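Local coordinates for protein mitomycin biosynthesis 6-O-methyltransferase (Streptomyces lavendulae, PDB 3GWZ) that transfers the methyl group of S-adenosyl-L-methionine to the quinone hydroxyl of demethylated mitomycins, forming the methoxy group of mitomycins A and B, at residues S164-T169 and L278-D283; F320-L325 and G330-S335. One frame throughout, in Å; residues are numbered along the deposited sequence.

Contact 1: S164-T169 and L278-D283; sequences SFWQLT and LHDWDD. With SAH (S-adenosyl-L-homocysteine), chain G.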
loop_
_atom_site.group_PDB
_atom_site.type_symbol
_atom_site.label_atom_id
_atom_site.label_comp_id
_atom_site.label_asym_id
_atom_site.label_seq_id
_atom_site.Cartn_x
_atom_site.Cartn_y
_atom_site.Cartn_z
ATOM N N SER A 164 -18.441 -7.434 28.083
ATOM C CA SER A 164 -17.043 -7.781 28.329
ATOM C C SER A 164 -16.214 -7.684 27.055
ATOM O O SER A 164 -16.746 -7.709 25.941
ATOM C CB SER A 164 -16.920 -9.192 28.913
ATOM O OG SER A 164 -17.217 -10.167 27.929
ATOM N N PHE A 165 -14.902 -7.558 27.221
ATOM C CA PHE A 165 -14.010 -7.508 26.073
ATOM C C PHE A 165 -14.144 -8.782 25.232
ATOM O O PHE A 165 -14.165 -8.732 24.006
ATOM C CB PHE A 165 -12.555 -7.314 26.515
ATOM C CG PHE A 165 -11.582 -7.214 25.358
ATOM C CD1 PHE A 165 -11.443 -6.029 24.656
ATOM C CD2 PHE A 165 -10.831 -8.313 24.964
ATOM C CE1 PHE A 165 -10.551 -5.924 23.584
ATOM C CE2 PHE A 165 -9.943 -8.228 23.885
ATOM C CZ PHE A 165 -9.801 -7.028 23.198
ATOM N N TRP A 166 -14.235 -9.932 25.886
ATOM C CA TRP A 166 -14.326 -11.177 25.118
ATOM C C TRP A 166 -15.672 -11.307 24.401
ATOM O O TRP A 166 -15.750 -11.866 23.305
ATOM C CB TRP A 166 -14.059 -12.401 25.992
ATOM C CG TRP A 166 -12.664 -12.481 26.502
ATOM C CD1 TRP A 166 -12.278 -12.682 27.795
ATOM C CD2 TRP A 166 -11.457 -12.368 25.734
ATOM N NE1 TRP A 166 -10.911 -12.710 27.879
ATOM C CE2 TRP A 166 -10.380 -12.517 26.630
ATOM C CE3 TRP A 166 -11.184 -12.152 24.380
ATOM C CZ2 TRP A 166 -9.049 -12.448 26.219
ATOM C CZ3 TRP A 166 -9.857 -12.082 23.968
ATOM C CH2 TRP A 166 -8.810 -12.230 24.881
ATOM N N GLN A 167 -16.731 -10.791 25.017
ATOM C CA GLN A 167 -18.049 -10.875 24.398
ATOM C C GLN A 167 -18.130 -9.940 23.203
ATOM O O GLN A 167 -18.700 -10.287 22.174
ATOM C CB GLN A 167 -19.157 -10.546 25.404
ATOM C CG GLN A 167 -20.562 -10.736 24.859
ATOM C CD GLN A 167 -20.825 -12.168 24.419
ATOM O OE1 GLN A 167 -21.494 -12.408 23.417
ATOM N NE2 GLN A 167 -20.286 -13.126 25.164
ATOM N N LEU A 168 -17.556 -8.750 23.336
ATOM C CA LEU A 168 -17.559 -7.803 22.225
ATOM C C LEU A 168 -16.807 -8.363 21.018
ATOM O O LEU A 168 -17.298 -8.311 19.878
ATOM C CB LEU A 168 -16.945 -6.460 22.645
ATOM C CG LEU A 168 -16.881 -5.457 21.491
ATOM C CD1 LEU A 168 -18.294 -5.044 21.093
ATOM C CD2 LEU A 168 -16.059 -4.235 21.875
ATOM N N THR A 169 -15.617 -8.905 21.261
ATOM C CA THR A 169 -14.804 -9.425 20.163
ATOM C C THR A 169 -15.414 -10.714 19.593
ATOM O O THR A 169 -15.201 -11.062 18.425
ATOM C CB THR A 169 -13.315 -9.633 20.576
ATOM O OG1 THR A 169 -13.238 -10.415 21.773
ATOM C CG2 THR A 169 -12.624 -8.277 20.820
ATOM N N LEU A 278 -2.352 -16.591 29.597
ATOM C CA LEU A 278 -2.538 -16.652 31.042
ATOM C C LEU A 278 -2.572 -15.266 31.670
ATOM O O LEU A 278 -3.233 -15.064 32.679
ATOM C CB LEU A 278 -1.470 -17.520 31.707
ATOM C CG LEU A 278 -1.516 -18.979 31.253
ATOM C CD1 LEU A 278 -0.448 -19.789 31.971
ATOM C CD2 LEU A 278 -2.913 -19.570 31.495
ATOM N N HIS A 279 -1.877 -14.302 31.074
ATOM C CA HIS A 279 -1.878 -12.962 31.654
ATOM C C HIS A 279 -3.216 -12.223 31.491
ATOM O O HIS A 279 -3.413 -11.145 32.066
ATOM C CB HIS A 279 -0.670 -12.137 31.185
ATOM C CG HIS A 279 -0.732 -11.696 29.756
ATOM N ND1 HIS A 279 0.219 -10.866 29.199
ATOM C CD2 HIS A 279 -1.636 -11.940 28.777
ATOM C CE1 HIS A 279 -0.086 -10.630 27.935
ATOM N NE2 HIS A 279 -1.209 -11.267 27.653
ATOM N N ASP A 280 -4.142 -12.817 30.740
ATOM C CA ASP A 280 -5.502 -12.287 30.643
ATOM C C ASP A 280 -6.365 -12.664 31.837
ATOM O O ASP A 280 -7.441 -12.095 32.011
ATOM C CB ASP A 280 -6.212 -12.813 29.399
ATOM C CG ASP A 280 -5.540 -12.381 28.119
ATOM O OD1 ASP A 280 -4.807 -11.372 28.135
ATOM O OD2 ASP A 280 -5.751 -13.055 27.098
ATOM N N TRP A 281 -5.908 -13.627 32.643
ATOM C CA TRP A 281 -6.779 -14.284 33.627
ATOM C C TRP A 281 -6.320 -14.143 35.080
ATOM O O TRP A 281 -5.122 -14.068 35.354
ATOM C CB TRP A 281 -6.931 -15.773 33.262
ATOM C CG TRP A 281 -7.471 -15.962 31.863
ATOM C CD1 TRP A 281 -6.752 -16.254 30.727
ATOM C CD2 TRP A 281 -8.835 -15.825 31.449
ATOM N NE1 TRP A 281 -7.597 -16.312 29.637
ATOM C CE2 TRP A 281 -8.877 -16.053 30.056
ATOM C CE3 TRP A 281 -10.028 -15.524 32.121
ATOM C CZ2 TRP A 281 -10.065 -15.994 29.331
ATOM C CZ3 TRP A 281 -11.199 -15.480 31.404
ATOM C CH2 TRP A 281 -11.214 -15.709 30.023
ATOM N N ASP A 282 -7.273 -14.118 36.012
ATOM C CA ASP A 282 -6.913 -14.086 37.436
ATOM C C ASP A 282 -6.408 -15.452 37.897
ATOM O O ASP A 282 -6.423 -16.419 37.131
ATOM C CB ASP A 282 -8.062 -13.565 38.326
ATOM C CG ASP A 282 -9.274 -14.492 38.353
ATOM O OD1 ASP A 282 -9.147 -15.696 38.054
ATOM O OD2 ASP A 282 -10.374 -14.001 38.678
ATOM N N ASP A 283 -5.945 -15.530 39.143
ATOM C CA ASP A 283 -5.309 -16.753 39.634
ATOM C C ASP A 283 -6.214 -17.973 39.515
ATOM O O ASP A 283 -5.792 -19.020 39.028
ATOM C CB ASP A 283 -4.844 -16.583 41.087
ATOM C CG ASP A 283 -3.657 -15.646 41.217
ATOM O OD1 ASP A 283 -3.122 -15.187 40.180
ATOM O OD2 ASP A 283 -3.257 -15.360 42.363
HETATM N N SAH G . -1.725 -16.786 21.538
HETATM C CA SAH G . -2.080 -15.641 20.631
HETATM C CB SAH G . -3.280 -14.806 21.118
HETATM C CG SAH G . -3.145 -14.154 22.508
HETATM S SD SAH G . -4.549 -13.114 22.889
HETATM C C SAH G . -0.882 -14.748 20.468
HETATM O O SAH G . -0.847 -13.936 19.538
HETATM O OXT SAH G . 0.079 -14.821 21.246
HETATM C "C5'" SAH G . -5.499 -14.243 23.888
HETATM C "C4'" SAH G . -6.375 -15.214 23.071
HETATM O "O4'" SAH G . -7.190 -16.072 23.904
HETATM C "C3'" SAH G . -7.353 -14.578 22.077
HETATM O "O3'" SAH G . -6.958 -14.932 20.742
HETATM C "C2'" SAH G . -8.724 -15.184 22.387
HETATM O "O2'" SAH G . -9.465 -15.569 21.222
HETATM C "C1'" SAH G . -8.359 -16.441 23.143
HETATM N N9 SAH G . -9.382 -16.909 24.105
HETATM C C8 SAH G . -9.993 -16.165 25.055
HETATM N N7 SAH G . -10.848 -16.930 25.781
HETATM C C5 SAH G . -10.768 -18.191 25.292
HETATM C C6 SAH G . -11.388 -19.492 25.606
HETATM N N6 SAH G . -12.285 -19.561 26.619
HETATM N N1 SAH G . -11.039 -20.571 24.853
HETATM C C2 SAH G . -10.149 -20.476 23.855
HETATM N N3 SAH G . -9.539 -19.320 23.515
HETATM C C4 SAH G . -9.804 -18.172 24.189
HETATM O O HOH W 1 -9.819 -12.663 30.695
#

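Contact 2: F320-L325 and G330-S335; sequences FVDLLL and GGAERS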
loop_
_atom_site.group_PDB
_atom_site.type_symbol
_atom_site.label_atom_id
_atom_site.label_comp_id
_atom_site.label_asym_id
_atom_site.label_seq_id
_atom_site.Cartn_x
_atom_site.Cartn_y
_atom_site.Cartn_z
ATOM N N PHE A 320 2.988 -0.508 31.574
ATOM C CA PHE A 320 1.844 0.052 30.855
ATOM C C PHE A 320 0.968 -1.072 30.292
ATOM O O PHE A 320 -0.257 -1.031 30.389
ATOM C CB PHE A 320 2.295 1.011 29.739
ATOM C CG PHE A 320 2.623 2.391 30.235
ATOM C CD1 PHE A 320 1.643 3.175 30.830
ATOM C CD2 PHE A 320 3.907 2.904 30.112
ATOM C CE1 PHE A 320 1.940 4.447 31.294
ATOM C CE2 PHE A 320 4.210 4.166 30.573
ATOM C CZ PHE A 320 3.227 4.943 31.162
ATOM N N VAL A 321 1.597 -2.088 29.718
ATOM C CA VAL A 321 0.833 -3.211 29.179
ATOM C C VAL A 321 0.104 -3.947 30.304
ATOM O O VAL A 321 -1.018 -4.404 30.127
ATOM C CB VAL A 321 1.725 -4.173 28.377
ATOM C CG1 VAL A 321 0.947 -5.443 28.014
ATOM C CG2 VAL A 321 2.216 -3.478 27.114
ATOM N N ASP A 322 0.743 -4.043 31.467
ATOM C CA ASP A 322 0.100 -4.634 32.638
ATOM C C ASP A 322 -1.192 -3.891 32.994
ATOM O O ASP A 322 -2.200 -4.503 33.334
ATOM C CB ASP A 322 1.043 -4.602 33.842
ATOM C CG ASP A 322 0.362 -5.065 35.123
ATOM O OD1 ASP A 322 0.234 -6.302 35.321
ATOM O OD2 ASP A 322 -0.041 -4.192 35.931
ATOM N N LEU A 323 -1.140 -2.562 32.936
ATOM C CA LEU A 323 -2.310 -1.734 33.230
ATOM C C LEU A 323 -3.398 -1.886 32.158
ATOM O O LEU A 323 -4.574 -1.887 32.473
ATOM C CB LEU A 323 -1.912 -0.256 33.390
ATOM C CG LEU A 323 -2.920 0.600 34.169
ATOM C CD1 LEU A 323 -3.075 0.080 35.604
ATOM C CD2 LEU A 323 -2.504 2.066 34.162
ATOM N N LEU A 324 -3.001 -2.011 30.893
ATOM C CA LEU A 324 -3.954 -2.305 29.818
ATOM C C LEU A 324 -4.687 -3.648 30.067
ATOM O O LEU A 324 -5.904 -3.755 29.861
ATOM C CB LEU A 324 -3.255 -2.328 28.445
ATOM C CG LEU A 324 -4.151 -2.628 27.222
ATOM C CD1 LEU A 324 -5.170 -1.516 26.970
ATOM C CD2 LEU A 324 -3.344 -2.892 25.939
ATOM N N LEU A 325 -3.952 -4.667 30.508
ATOM C CA LEU A 325 -4.583 -5.952 30.805
ATOM C C LEU A 325 -5.653 -5.784 31.877
ATOM O O LEU A 325 -6.743 -6.369 31.796
ATOM C CB LEU A 325 -3.541 -6.967 31.285
ATOM C CG LEU A 325 -2.532 -7.456 30.244
ATOM C CD1 LEU A 325 -1.410 -8.235 30.932
ATOM C CD2 LEU A 325 -3.226 -8.315 29.207
ATOM N N GLY A 330 -9.188 -7.484 33.079
ATOM C CA GLY A 330 -8.861 -7.727 34.469
ATOM C C GLY A 330 -7.666 -8.643 34.661
ATOM O O GLY A 330 -7.535 -9.307 35.691
ATOM N N GLY A 331 -6.786 -8.674 33.669
ATOM C CA GLY A 331 -5.571 -9.460 33.752
ATOM C C GLY A 331 -4.441 -8.754 34.470
ATOM O O GLY A 331 -4.629 -7.699 35.061
ATOM N N ALA A 332 -3.254 -9.351 34.407
ATOM C CA ALA A 332 -2.077 -8.846 35.101
ATOM C C ALA A 332 -0.871 -9.654 34.658
ATOM O O ALA A 332 -0.981 -10.853 34.411
ATOM C CB ALA A 332 -2.247 -8.977 36.614
ATOM N N GLU A 333 0.277 -8.996 34.563
ATOM C CA GLU A 333 1.534 -9.693 34.318
ATOM C C GLU A 333 1.996 -10.282 35.633
ATOM O O GLU A 333 1.669 -9.758 36.707
ATOM C CB GLU A 333 2.599 -8.735 33.769
ATOM C CG GLU A 333 2.161 -7.926 32.547
ATOM C CD GLU A 333 2.068 -8.755 31.268
ATOM O OE1 GLU A 333 1.993 -10.003 31.352
ATOM O OE2 GLU A 333 2.058 -8.153 30.167
ATOM N N ARG A 334 2.759 -11.367 35.547
ATOM C CA ARG A 334 3.234 -12.070 36.727
ATOM C C ARG A 334 4.750 -12.278 36.667
ATOM O O ARG A 334 5.344 -12.259 35.584
ATOM C CB ARG A 334 2.540 -13.432 36.836
ATOM C CG ARG A 334 1.086 -13.376 37.325
ATOM C CD ARG A 334 0.433 -14.751 37.164
ATOM N NE ARG A 334 -0.963 -14.756 37.577
ATOM C CZ ARG A 334 -1.993 -14.676 36.740
ATOM N NH1 ARG A 334 -1.787 -14.593 35.422
ATOM N NH2 ARG A 334 -3.232 -14.695 37.220
ATOM N N SER A 335 5.361 -12.460 37.834
ATOM C CA SER A 335 6.760 -12.874 37.929
ATOM C C SER A 335 6.831 -14.387 37.756
ATOM O O SER A 335 5.811 -15.070 37.827
ATOM C CB SER A 335 7.337 -12.500 39.295
ATOM O OG SER A 335 6.822 -13.353 40.303
HETATM O O HOH W 2 1.038 -6.997 37.871
#

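Contact 1: S164-T169 and L278-D283
The nearest CA atoms, of Trp166 and Asp280, are 10.5 Å apart: the first turn of helix 165-171 faces the short 3-10 turn and loop ahead of helix 283-296, and side chains span the gap. Ser164 is the N-cap of the first helix, its OG accepting from Gln167 N. With CG anti to the carbonyl carbon (chi1 -66°), the Trp166 indole extends toward the loop, and its CZ2 edge meets Asp280 OD2 at 3.5 Å, ring and carboxylate planes turned 58° apart. Trp281, next to Asp280, lies nearly parallel to the Trp166 indole, the planes at 20°, but slid aside, so that the rings hardly overlap. No direct hydrogen bond crosses; instead a water accepts from Trp166 NE1 at 3.0 Å and donates to Asp280 O at 2.8 Å. One face of Trp166 lies against Phe165, while the other carries C8 of the S-adenosyl-L-homocysteine adenine over its centre. N7 of the same base sits at the Trp281 edge, and Asp280 OD2 approaches the ligand C5' at 3.4 Å. Together Trp166, Asp280 and Trp281 wall the cofactor pocket of a class I methyltransferase of the COMT type.

Contact 2: F320-L325 and G330-S335
Hydrogen bonds between Asp322 and Glu333 and between Leu325 and Gly331 hold the segment 330-335 against the helix it has just left. In the first, Glu333 N gives a nearly straight bond (164°) to Asp322 OD1 at 2.8 Å, meeting the oxygen almost head-on. Asp322 CG is anti to its own backbone N (chi1 174°), which swings the carboxylate across to the returning chain. OD1 is gripped a second time by a water that also donates to Glu333 O, while OD2 forms a salt bridge with Arg90 of the second subunit. In the other bond, Gly331 N reaches Leu325 O at 3.0 Å from well above the carbonyl plane, just after Gly330 has turned the chain with a positive phi.

Van der Waals contacts gather round Leu325 and Glu333. Leu325 CB packs on the peptide between Gly331 and Ala332, and Asp322 CB meets Glu333 CG as an aliphatic pair. Methyls border the Glu333 carboxylate: Leu325 CD1 lies 3.5 Å from Glu333 CD, the two side chains crossing at about a right angle, and Val321 CG1 is 3.6 Å from Glu333 OE2.

The Glu333 chain, bent at chi2 (-73°), carries its carboxylate over these methyls, where OE2 bonds Asn308 ND2, a substrate-binding residue, and OE1 bonds His279 ND1. This carboxylate-histidine pair, with the histidine as probable proton acceptor, is characteristic of the catalytic site of COMT-type plant and bacterial O-methyltransferases.

Contacts 1 and 2 have their centres 11 Å apart within the O-methyltransferase domain, and both segments of contact 1 precede those of contact 2 along the chain. Only contact 1 joins segments distant in sequence. The loop 278-283, which follows strand 271-275 of the mixed sheet, belongs to contact 1 but also touches contact 2, where Arg334 NH2 approaches Trp281 O at 2.7 Å in a probable hydrogen bond. Contact 1 borders the cofactor; contact 2 joins the middle of helix 316-329 to the loop after it and borders the second subunit. Cofactor pocket, probable catalytic histidine and dimer contact thereby lie side by side, joined by the loop 278-283 and the segment 330-335.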